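Local coordinates for Ras-related protein Rab-21 (Homo sapiens, PDB 1YZT) that belongs to the Rab branch of the Ras family of small P-loop proteins and holds a magnesium ion and phosphoaminophosphonic acid-guanylate ester in its ligand pocket, at residues A[23-28]-A[71-76]; A[60-65]-A[173-178]; A[128-133]-A[155-160]. All coordinates share one frame; numbering follows the deposited sequence.

Interactions 1 and 3 join parallel strands of one central sheet, and both combine backbone hydrogen bonds with side chains set on the two faces of the sheet. Interaction 1 lies between strands 19-26 and 67-75 and interaction 3 at the far edge, strand 158-161. Interaction 2 differs: helix 170-183 meets edge strand 56-64 through apolar side chains, without a hydrogen bond. Interaction 3 is buried, interactions 1 and 2 partly so, and interaction 2 lies farthest out. That helix ties the three together. Cys-178 packs on Leu-71 of interaction 1, while Asp-176 makes a salt bridge with Lys-158 and a hydrogen bond with the hydroxyl of Tyr-160. Glu-28 and Asn-133 carry interactions 1 and 3 into the ligand pocket.

Interaction 1 of 3, residues A[23-28]-A[71-76]; sequences VVLLGE and LAIWDT
Val-23 and Leu-71 meet obliquely, the CB of the valine lying 3.8 Å from CD1 of the leucine. Farther along this face Leu-25 sends CD1 to CG2 of Ile-73, 3.6 Å away. Ile-73 has CG1 turned beside its own nitrogen (chi1 -55°), which leaves CG2 as the branch presented to Leu-25. Leucine and isoleucine suit the place because helices cover this face: Val-23 also packs on Leu-177 of helix 170-183, and Leu-25 and Ile-73 both on Val-37 of helix 33-42.

The backbones run parallel, the pairing that strands 19-26 and 67-75 make in the mixed Ras-type sheet, where strand 19-26 leads into the P-loop. Val-23 N bonds Ala-72 O at 2.8 Å, Trp-74 N reaches Val-23 O at 2.7 Å, and Leu-25 N returns to Trp-74 O at 2.8 Å, so Trp-74 is gripped through both its backbone groups. The edge of its ring near CD1 faces the carbonyl oxygen of Val-23, which lies near the ring plane, while the rest of the ring extends away from strand 19-26; the ring also makes a cation-pi contact with Lys-22.

On the face bearing Val-24 and Trp-74, the side chains of Val-24 and Thr-76 cross at about a right angle, and their CG2 methyls are tightly packed. Leu-26 adds CD2 at 3.8 Å from Thr-76 OG1. Threonine fits here because its two branches do different work: the methyl joins the apolar group, while OG1, held between the backbone N and carbonyl carbon (chi1 65°), donates to Leu-25 O where the regular ladder has ended. The modelled separation of that bond is unusually short and its exact length doubtful. Next to it, Asp-75 OD2 is hydrogen-bonded to the hydroxyl of Thr-34, a residue of the magnesium site, consistent with a second-shell place.

Interaction 2 of 3, residues A[60-65]-A[173-178]; sequences KKLNIG and LFLDLC
Helix 170-183, the last of the chain, packs here against the outermost strand 56-64, with side chains as the whole of the join. The segments 60-64 and 173-178 approach to 10.2 Å between axes and cross at -59°, a spacing that side chains from both partners fill. Leu-62 and Ile-64, two residues apart on the strand, point toward the helix; Leu-175 and Cys-178, three apart on the helix, answer them.

Ile-64 touches both helix residues with one methyl. Its CD1 lies 3.7 Å from CD1 of Leu-175 and 3.4 Å from CB of Cys-178, the latter a tight carbon pair. The extended outer torsion (chi2 172°) carries that methyl out to the helix, and Ile-64 and Leu-175 slide past each other in opposite directions. With CG anti to its nitrogen (chi1 178°), Leu-175 swings its end back to the strand although its CB bond is directed neither at the strand nor away from it. Leu-62 brings CD1 to 3.9 Å from the sulfur of Cys-178, but only to 4.5 Å from CD1 of Leu-175.

A small cysteine suits this position, where CB already lies tight against Ile-64 and the sulfur packs on both Leu-62 and Leu-71 of the next strand. Ile-64 further touches Lys-179 and Ile-182, extending the apolar seam along the helix. Such a helix laid across one face of a mixed sheet is typical of the alpha/beta fold of Ras-family proteins.

Interaction 3 of 3, residues A[128-133]-A[155-160]; sequences LCIVGN and VGAKHY. With GNP (phosphoaminophosphonic acid-guanylate ester), chain D.
Strand 127-133, helix 145-154 and strand 158-161 form a beta-alpha-beta crossover at the edge of the Ras-type sheet, and this contact joins its two parallel strands. Lys-158 N bonds Leu-128 O, Ile-130 N bonds Lys-158 O at 2.9 Å, Tyr-160 N bonds Ile-130 O at 2.8 Å, and Gly-132 N bonds Tyr-160 O. Before the ladder starts, Gly-156, whose positive phi suits glycine, ends the helix in a Schellman motif, and a water bridges its O to Leu-128 N.

On the face of Ile-130 and His-159, the two side chains cross at about a right angle: CG2 of Ile-130 lies 3.8 Å from CD2 of the imidazole. The other branch of the isoleucine lays CG1 3.8 Å from CB of Ala-157, a methyl small enough to pack against both Leu-128 and Ile-130. His-159, with CG anti to its nitrogen (chi1 -174°), swings its ring toward strand 127-133, and NE2 bonds the hydroxyl of Tyr-100. Gly-132, lacking a side chain, suits the spot beside that ring.

On the opposite face, Cys-129 meets Tyr-160. Its CB is 3.7 Å from CE1, and its sulfur stands 4.8 Å from the ring centroid, 52° off the normal, an oblique sulfur-aromatic contact. The phenol's OH bonds Asp-176 and Arg-180 of helix 170-183, and Lys-158 forms a salt bridge with the same aspartate.

At the strand end Asn-133, first residue of an NKxD-type sequence, sets ND2 3.0 Å from N7 of phosphoaminophosphonic acid-guanylate ester. ND2 is also hydrogen-bonded to Val-31 O, and OD1 to Thr-162 OG1 and Ala-164 N; these protein bonds on both ends of the amide probably fix its orientation before the base.

Interaction 1 of 3, residues A[23-28]-A[71-76]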
loop_
_atom_site.group_PDB
_atom_site.type_symbol
_atom_site.label_atom_id
_atom_site.label_comp_id
_atom_site.label_asym_id
_atom_site.label_seq_id
_atom_site.Cartn_x
_atom_site.Cartn_y
_atom_site.Cartn_z
ATOM N N VAL A 23 7.023 6.860 -1.926
ATOM C CA VAL A 23 5.816 6.050 -1.949
ATOM C C VAL A 23 4.821 6.583 -0.903
ATOM O O VAL A 23 5.218 6.902 0.221
ATOM C CB VAL A 23 6.220 4.581 -1.691
ATOM C CG1 VAL A 23 5.252 3.859 -0.800
ATOM C CG2 VAL A 23 6.453 3.869 -3.009
ATOM N N VAL A 24 3.542 6.673 -1.288
ATOM C CA VAL A 24 2.474 7.162 -0.415
ATOM C C VAL A 24 1.426 6.088 -0.100
ATOM O O VAL A 24 1.043 5.309 -0.988
ATOM C CB VAL A 24 1.781 8.409 -1.025
ATOM C CG1 VAL A 24 0.909 8.045 -2.213
ATOM C CG2 VAL A 24 0.965 9.145 0.023
ATOM N N LEU A 25 0.988 6.044 1.163
ATOM C CA LEU A 25 -0.101 5.157 1.585
ATOM C C LEU A 25 -1.407 5.911 1.709
ATOM O O LEU A 25 -1.491 6.951 2.388
ATOM C CB LEU A 25 0.199 4.448 2.903
ATOM C CG LEU A 25 0.977 3.145 2.724
ATOM C CD1 LEU A 25 2.429 3.445 2.523
ATOM C CD2 LEU A 25 0.767 2.216 3.902
ATOM N N LEU A 26 -2.427 5.358 1.066
ATOM C CA LEU A 26 -3.733 5.985 0.960
ATOM C C LEU A 26 -4.806 4.951 1.217
ATOM O O LEU A 26 -4.608 3.757 0.982
ATOM C CB LEU A 26 -3.936 6.556 -0.452
ATOM C CG LEU A 26 -2.948 7.618 -0.876
ATOM C CD1 LEU A 26 -2.988 7.808 -2.374
ATOM C CD2 LEU A 26 -3.215 8.906 -0.123
ATOM N N GLY A 27 -5.948 5.412 1.700
ATOM C CA GLY A 27 -7.051 4.508 2.010
ATOM C C GLY A 27 -7.910 5.050 3.125
ATOM O O GLY A 27 -7.533 5.998 3.816
ATOM N N GLU A 28 -9.050 4.413 3.322
ATOM C CA GLU A 28 -10.039 4.848 4.288
ATOM C C GLU A 28 -9.577 4.778 5.740
ATOM O O GLU A 28 -8.520 4.222 6.050
ATOM C CB GLU A 28 -11.316 4.031 4.096
ATOM C CG GLU A 28 -12.004 4.349 2.787
ATOM C CD GLU A 28 -12.564 5.748 2.807
ATOM O OE1 GLU A 28 -13.660 5.927 3.373
ATOM O OE2 GLU A 28 -11.889 6.669 2.293
ATOM N N LEU A 71 13.891 4.172 0.149
ATOM C CA LEU A 71 12.441 4.186 -0.046
ATOM C C LEU A 71 11.842 5.060 1.039
ATOM O O LEU A 71 11.888 4.693 2.217
ATOM C CB LEU A 71 11.887 2.773 0.060
ATOM C CG LEU A 71 10.381 2.575 0.182
ATOM C CD1 LEU A 71 9.682 3.053 -1.072
ATOM C CD2 LEU A 71 10.092 1.085 0.462
ATOM N N ALA A 72 11.321 6.220 0.630
ATOM C CA ALA A 72 10.605 7.124 1.513
ATOM C C ALA A 72 9.144 6.707 1.540
ATOM O O ALA A 72 8.457 6.764 0.525
ATOM C CB ALA A 72 10.743 8.547 1.040
ATOM N N ILE A 73 8.692 6.237 2.696
ATOM C CA ILE A 73 7.324 5.756 2.854
ATOM C C ILE A 73 6.503 6.803 3.598
ATOM O O ILE A 73 6.743 7.068 4.768
ATOM C CB ILE A 73 7.278 4.463 3.654
ATOM C CG1 ILE A 73 8.173 3.408 3.010
ATOM C CG2 ILE A 73 5.811 3.964 3.774
ATOM C CD1 ILE A 73 8.444 2.190 3.923
ATOM N N TRP A 74 5.547 7.406 2.898
ATOM C CA TRP A 74 4.687 8.427 3.471
ATOM C C TRP A 74 3.338 7.849 3.911
ATOM O O TRP A 74 2.592 7.296 3.121
ATOM C CB TRP A 74 4.496 9.594 2.494
ATOM C CG TRP A 74 5.725 10.437 2.347
ATOM C CD1 TRP A 74 6.851 10.142 1.611
ATOM C CD2 TRP A 74 5.969 11.714 2.948
ATOM N NE1 TRP A 74 7.760 11.164 1.707
ATOM C CE2 TRP A 74 7.254 12.136 2.527
ATOM C CE3 TRP A 74 5.228 12.543 3.799
ATOM C CZ2 TRP A 74 7.814 13.345 2.938
ATOM C CZ3 TRP A 74 5.782 13.744 4.202
ATOM C CH2 TRP A 74 7.065 14.136 3.768
ATOM N N ASP A 75 3.067 7.956 5.202
ATOM C CA ASP A 75 1.783 7.620 5.770
ATOM C C ASP A 75 0.959 8.907 5.682
ATOM O O ASP A 75 1.533 10.000 5.731
ATOM C CB ASP A 75 1.990 7.180 7.219
ATOM C CG ASP A 75 0.758 6.563 7.845
ATOM O OD1 ASP A 75 -0.269 6.385 7.153
ATOM O OD2 ASP A 75 0.842 6.263 9.054
ATOM N N THR A 76 -0.365 8.780 5.536
ATOM C CA THR A 76 -1.232 9.933 5.285
ATOM C C THR A 76 -2.356 10.038 6.316
ATOM O O THR A 76 -2.717 9.052 6.927
ATOM C CB THR A 76 -1.788 9.909 3.832
ATOM O OG1 THR A 76 -2.643 8.777 3.627
ATOM C CG2 THR A 76 -0.635 9.842 2.834
#

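Interaction 2 of 3, residues A[60-65]-A[173-178]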
loop_
_atom_site.group_PDB
_atom_site.type_symbol
_atom_site.label_atom_id
_atom_site.label_comp_id
_atom_site.label_asym_id
_atom_site.label_seq_id
_atom_site.Cartn_x
_atom_site.Cartn_y
_atom_site.Cartn_z
ATOM N N LYS A 60 13.231 3.546 4.294
ATOM C CA LYS A 60 13.679 2.167 4.308
ATOM C C LYS A 60 14.813 2.067 3.306
ATOM O O LYS A 60 14.731 2.586 2.194
ATOM C CB LYS A 60 12.528 1.227 3.931
ATOM C CG LYS A 60 12.910 -0.222 3.771
ATOM C CD LYS A 60 13.180 -0.876 5.110
ATOM C CE LYS A 60 13.534 -2.319 4.931
ATOM N NZ LYS A 60 13.654 -3.065 6.185
ATOM N N LYS A 61 15.892 1.422 3.724
ATOM C CA LYS A 61 17.016 1.149 2.845
ATOM C C LYS A 61 17.036 -0.338 2.471
ATOM O O LYS A 61 16.895 -1.203 3.336
ATOM C CB LYS A 61 18.317 1.582 3.515
ATOM C CG LYS A 61 18.311 3.052 3.843
ATOM C CD LYS A 61 19.522 3.449 4.598
ATOM C CE LYS A 61 19.835 4.925 4.391
ATOM N NZ LYS A 61 20.875 5.349 5.369
ATOM N N LEU A 62 17.175 -0.593 1.171
ATOM C CA LEU A 62 17.188 -1.935 0.585
ATOM C C LEU A 62 18.295 -1.995 -0.465
ATOM O O LEU A 62 18.622 -0.988 -1.104
ATOM C CB LEU A 62 15.861 -2.271 -0.128
ATOM C CG LEU A 62 14.596 -2.511 0.703
ATOM C CD1 LEU A 62 13.373 -2.565 -0.178
ATOM C CD2 LEU A 62 14.690 -3.766 1.528
ATOM N N ASN A 63 18.857 -3.185 -0.634
ATOM C CA ASN A 63 19.671 -3.489 -1.796
ATOM C C ASN A 63 18.890 -4.455 -2.679
ATOM O O ASN A 63 18.443 -5.499 -2.207
ATOM C CB ASN A 63 21.000 -4.112 -1.388
ATOM C CG ASN A 63 21.890 -4.417 -2.582
ATOM O OD1 ASN A 63 22.826 -5.200 -2.485
ATOM N ND2 ASN A 63 21.599 -3.804 -3.715
ATOM N N ILE A 64 18.727 -4.091 -3.949
ATOM C CA ILE A 64 17.990 -4.890 -4.922
ATOM C C ILE A 64 18.796 -4.969 -6.212
ATOM O O ILE A 64 19.019 -3.955 -6.872
ATOM C CB ILE A 64 16.614 -4.248 -5.269
ATOM C CG1 ILE A 64 15.742 -4.085 -4.020
ATOM C CG2 ILE A 64 15.873 -5.085 -6.318
ATOM C CD1 ILE A 64 14.459 -3.286 -4.258
ATOM N N GLY A 65 19.220 -6.173 -6.579
ATOM C CA GLY A 65 20.025 -6.371 -7.790
ATOM C C GLY A 65 21.335 -5.616 -7.712
ATOM O O GLY A 65 21.757 -4.975 -8.671
ATOM N N LEU A 173 5.283 -6.843 -0.408
ATOM C CA LEU A 173 4.650 -5.663 -0.963
ATOM C C LEU A 173 5.698 -4.586 -1.268
ATOM O O LEU A 173 5.826 -4.131 -2.401
ATOM C CB LEU A 173 3.599 -5.117 -0.001
ATOM C CG LEU A 173 3.124 -3.671 -0.208
ATOM C CD1 LEU A 173 2.471 -3.465 -1.540
ATOM C CD2 LEU A 173 2.181 -3.309 0.901
ATOM N N PHE A 174 6.442 -4.176 -0.247
ATOM C CA PHE A 174 7.373 -3.068 -0.412
ATOM C C PHE A 174 8.505 -3.426 -1.366
ATOM O O PHE A 174 8.922 -2.593 -2.185
ATOM C CB PHE A 174 7.911 -2.623 0.929
ATOM C CG PHE A 174 6.945 -1.783 1.705
ATOM C CD1 PHE A 174 6.532 -0.543 1.212
ATOM C CD2 PHE A 174 6.444 -2.222 2.913
ATOM C CE1 PHE A 174 5.618 0.244 1.914
ATOM C CE2 PHE A 174 5.535 -1.440 3.631
ATOM C CZ PHE A 174 5.114 -0.207 3.128
ATOM N N LEU A 175 8.978 -4.671 -1.272
ATOM C CA LEU A 175 10.043 -5.153 -2.131
ATOM C C LEU A 175 9.560 -5.121 -3.563
ATOM O O LEU A 175 10.196 -4.510 -4.404
ATOM C CB LEU A 175 10.511 -6.568 -1.749
ATOM C CG LEU A 175 11.612 -7.128 -2.671
ATOM C CD1 LEU A 175 12.869 -6.238 -2.689
ATOM C CD2 LEU A 175 11.995 -8.568 -2.342
ATOM N N ASP A 176 8.412 -5.726 -3.830
ATOM C CA ASP A 176 7.922 -5.797 -5.206
ATOM C C ASP A 176 7.714 -4.401 -5.778
ATOM O O ASP A 176 8.037 -4.135 -6.938
ATOM C CB ASP A 176 6.609 -6.570 -5.279
ATOM C CG ASP A 176 6.286 -7.030 -6.681
ATOM O OD1 ASP A 176 5.209 -6.652 -7.200
ATOM O OD2 ASP A 176 7.104 -7.791 -7.245
ATOM N N LEU A 177 7.160 -3.515 -4.961
ATOM C CA LEU A 177 6.954 -2.140 -5.383
ATOM C C LEU A 177 8.275 -1.484 -5.778
ATOM O O LEU A 177 8.337 -0.819 -6.798
ATOM C CB LEU A 177 6.264 -1.334 -4.290
ATOM C CG LEU A 177 5.924 0.111 -4.648
ATOM C CD1 LEU A 177 5.135 0.181 -5.944
ATOM C CD2 LEU A 177 5.140 0.784 -3.514
ATOM N N CYS A 178 9.321 -1.682 -4.975
ATOM C CA CYS A 178 10.645 -1.178 -5.335
ATOM C C CYS A 178 11.158 -1.762 -6.663
ATOM O O CYS A 178 11.618 -1.016 -7.523
ATOM C CB CYS A 178 11.655 -1.410 -4.211
ATOM S SG CYS A 178 11.309 -0.398 -2.729
#

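Interaction 3 of 3, residues A[128-133]-A[155-160]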
loop_
_atom_site.group_PDB
_atom_site.type_symbol
_atom_site.label_atom_id
_atom_site.label_comp_id
_atom_site.label_asym_id
_atom_site.label_seq_id
_atom_site.Cartn_x
_atom_site.Cartn_y
_atom_site.Cartn_z
ATOM N N LEU A 128 1.148 1.519 -9.050
ATOM C CA LEU A 128 0.004 1.392 -8.148
ATOM C C LEU A 128 -0.074 0.021 -7.509
ATOM O O LEU A 128 0.100 -1.009 -8.174
ATOM C CB LEU A 128 -1.292 1.691 -8.897
ATOM C CG LEU A 128 -1.391 3.133 -9.417
ATOM C CD1 LEU A 128 -2.760 3.350 -9.989
ATOM C CD2 LEU A 128 -1.095 4.173 -8.337
ATOM N N CYS A 129 -0.313 0.018 -6.200
ATOM C CA CYS A 129 -0.566 -1.214 -5.455
ATOM C C CYS A 129 -1.966 -1.145 -4.857
ATOM O O CYS A 129 -2.358 -0.149 -4.236
ATOM C CB CYS A 129 0.465 -1.404 -4.342
ATOM S SG CYS A 129 2.159 -1.212 -4.904
ATOM N N ILE A 130 -2.729 -2.201 -5.072
ATOM C CA ILE A 130 -4.031 -2.320 -4.467
ATOM C C ILE A 130 -3.886 -3.385 -3.405
ATOM O O ILE A 130 -3.617 -4.540 -3.726
ATOM C CB ILE A 130 -5.072 -2.730 -5.487
ATOM C CG1 ILE A 130 -5.075 -1.694 -6.628
ATOM C CG2 ILE A 130 -6.424 -2.891 -4.789
ATOM C CD1 ILE A 130 -6.347 -1.643 -7.409
ATOM N N VAL A 131 -4.025 -2.984 -2.146
ATOM C CA VAL A 131 -3.658 -3.865 -1.040
ATOM C C VAL A 131 -4.861 -4.200 -0.153
ATOM O O VAL A 131 -5.415 -3.328 0.516
ATOM C CB VAL A 131 -2.510 -3.282 -0.191
ATOM C CG1 VAL A 131 -2.050 -4.302 0.837
ATOM C CG2 VAL A 131 -1.337 -2.898 -1.067
ATOM N N GLY A 132 -5.237 -5.479 -0.165
ATOM C CA GLY A 132 -6.236 -6.009 0.743
ATOM C C GLY A 132 -5.557 -6.375 2.038
ATOM O O GLY A 132 -4.872 -7.399 2.105
ATOM N N ASN A 133 -5.709 -5.509 3.041
ATOM C CA ASN A 133 -5.150 -5.731 4.381
ATOM C C ASN A 133 -6.151 -6.452 5.294
ATOM O O ASN A 133 -7.351 -6.530 4.993
ATOM C CB ASN A 133 -4.708 -4.399 5.020
ATOM C CG ASN A 133 -3.857 -4.594 6.291
ATOM O OD1 ASN A 133 -2.936 -5.410 6.326
ATOM N ND2 ASN A 133 -4.158 -3.820 7.322
ATOM N N VAL A 155 -6.595 -1.437 -14.133
ATOM C CA VAL A 155 -6.059 -0.079 -13.981
ATOM C C VAL A 155 -4.521 -0.067 -13.972
ATOM O O VAL A 155 -3.904 0.932 -13.610
ATOM C CB VAL A 155 -6.630 0.627 -12.716
ATOM C CG1 VAL A 155 -8.143 0.789 -12.838
ATOM C CG2 VAL A 155 -6.266 -0.135 -11.427
ATOM N N GLY A 156 -3.918 -1.174 -14.397
ATOM C CA GLY A 156 -2.475 -1.287 -14.523
ATOM C C GLY A 156 -1.796 -1.456 -13.175
ATOM O O GLY A 156 -0.606 -1.186 -13.031
ATOM N N ALA A 157 -2.566 -1.901 -12.186
ATOM C CA ALA A 157 -2.075 -2.061 -10.824
ATOM C C ALA A 157 -1.774 -3.520 -10.544
ATOM O O ALA A 157 -2.204 -4.421 -11.267
ATOM C CB ALA A 157 -3.096 -1.532 -9.827
ATOM N N LYS A 158 -1.016 -3.745 -9.485
ATOM C CA LYS A 158 -0.791 -5.080 -8.988
ATOM C C LYS A 158 -1.540 -5.175 -7.661
ATOM O O LYS A 158 -1.581 -4.210 -6.886
ATOM C CB LYS A 158 0.716 -5.327 -8.856
ATOM C CG LYS A 158 1.080 -6.794 -8.773
ATOM C CD LYS A 158 2.554 -7.043 -9.065
ATOM C CE LYS A 158 3.034 -8.309 -8.364
ATOM N NZ LYS A 158 4.463 -8.639 -8.637
ATOM N N HIS A 159 -2.180 -6.317 -7.419
ATOM C CA HIS A 159 -2.891 -6.539 -6.166
ATOM C C HIS A 159 -2.015 -7.264 -5.158
ATOM O O HIS A 159 -1.210 -8.118 -5.529
ATOM C CB HIS A 159 -4.159 -7.349 -6.410
ATOM C CG HIS A 159 -5.017 -7.493 -5.200
ATOM N ND1 HIS A 159 -5.042 -8.640 -4.439
ATOM C CD2 HIS A 159 -5.880 -6.633 -4.616
ATOM C CE1 HIS A 159 -5.887 -8.477 -3.438
ATOM N NE2 HIS A 159 -6.410 -7.269 -3.525
ATOM N N TYR A 160 -2.187 -6.923 -3.878
ATOM C CA TYR A 160 -1.458 -7.588 -2.784
ATOM C C TYR A 160 -2.356 -7.871 -1.595
ATOM O O TYR A 160 -3.301 -7.130 -1.328
ATOM C CB TYR A 160 -0.287 -6.724 -2.299
ATOM C CG TYR A 160 0.708 -6.337 -3.362
ATOM C CD1 TYR A 160 0.441 -5.291 -4.235
ATOM C CD2 TYR A 160 1.936 -6.986 -3.474
ATOM C CE1 TYR A 160 1.349 -4.926 -5.211
ATOM C CE2 TYR A 160 2.855 -6.621 -4.457
ATOM C CZ TYR A 160 2.560 -5.584 -5.313
ATOM O OH TYR A 160 3.455 -5.205 -6.293
HETATM P PG GNP D . -6.190 6.593 9.811
HETATM O O1G GNP D . -7.215 7.117 10.794
HETATM O O2G GNP D . -4.812 7.051 10.218
HETATM O O3G GNP D . -6.647 7.077 8.477
HETATM N N3B GNP D . -6.270 4.974 9.823
HETATM P PB GNP D . -5.162 3.914 9.319
HETATM O O1B GNP D . -5.399 3.444 7.932
HETATM O O2B GNP D . -3.828 4.519 9.571
HETATM O O3A GNP D . -5.360 2.605 10.192
HETATM P PA GNP D . -4.642 2.055 11.466
HETATM O O1A GNP D . -3.329 1.459 11.099
HETATM O O2A GNP D . -4.621 3.004 12.591
HETATM O "O5'" GNP D . -5.476 0.820 11.971
HETATM C "C5'" GNP D . -6.902 0.899 12.134
HETATM C "C4'" GNP D . -7.436 -0.325 12.873
HETATM O "O4'" GNP D . -7.238 -1.495 12.035
HETATM C "C3'" GNP D . -6.754 -0.609 14.206
HETATM O "O3'" GNP D . -7.676 -1.018 15.216
HETATM C "C2'" GNP D . -5.774 -1.716 13.845
HETATM O "O2'" GNP D . -5.393 -2.584 14.897
HETATM C "C1'" GNP D . -6.577 -2.472 12.800
HETATM N N9 GNP D . -5.747 -3.240 11.892
HETATM C C8 GNP D . -4.781 -2.735 11.068
HETATM N N7 GNP D . -4.205 -3.649 10.361
HETATM C C5 GNP D . -4.822 -4.838 10.733
HETATM C C6 GNP D . -4.595 -6.171 10.304
HETATM O O6 GNP D . -3.788 -6.607 9.473
HETATM N N1 GNP D . -5.460 -7.062 10.932
HETATM C C2 GNP D . -6.407 -6.729 11.869
HETATM N N2 GNP D . -7.113 -7.738 12.366
HETATM N N3 GNP D . -6.614 -5.500 12.305
HETATM C C4 GNP D . -5.786 -4.606 11.687
HETATM O O HOH W 1 1.026 0.486 -11.638
#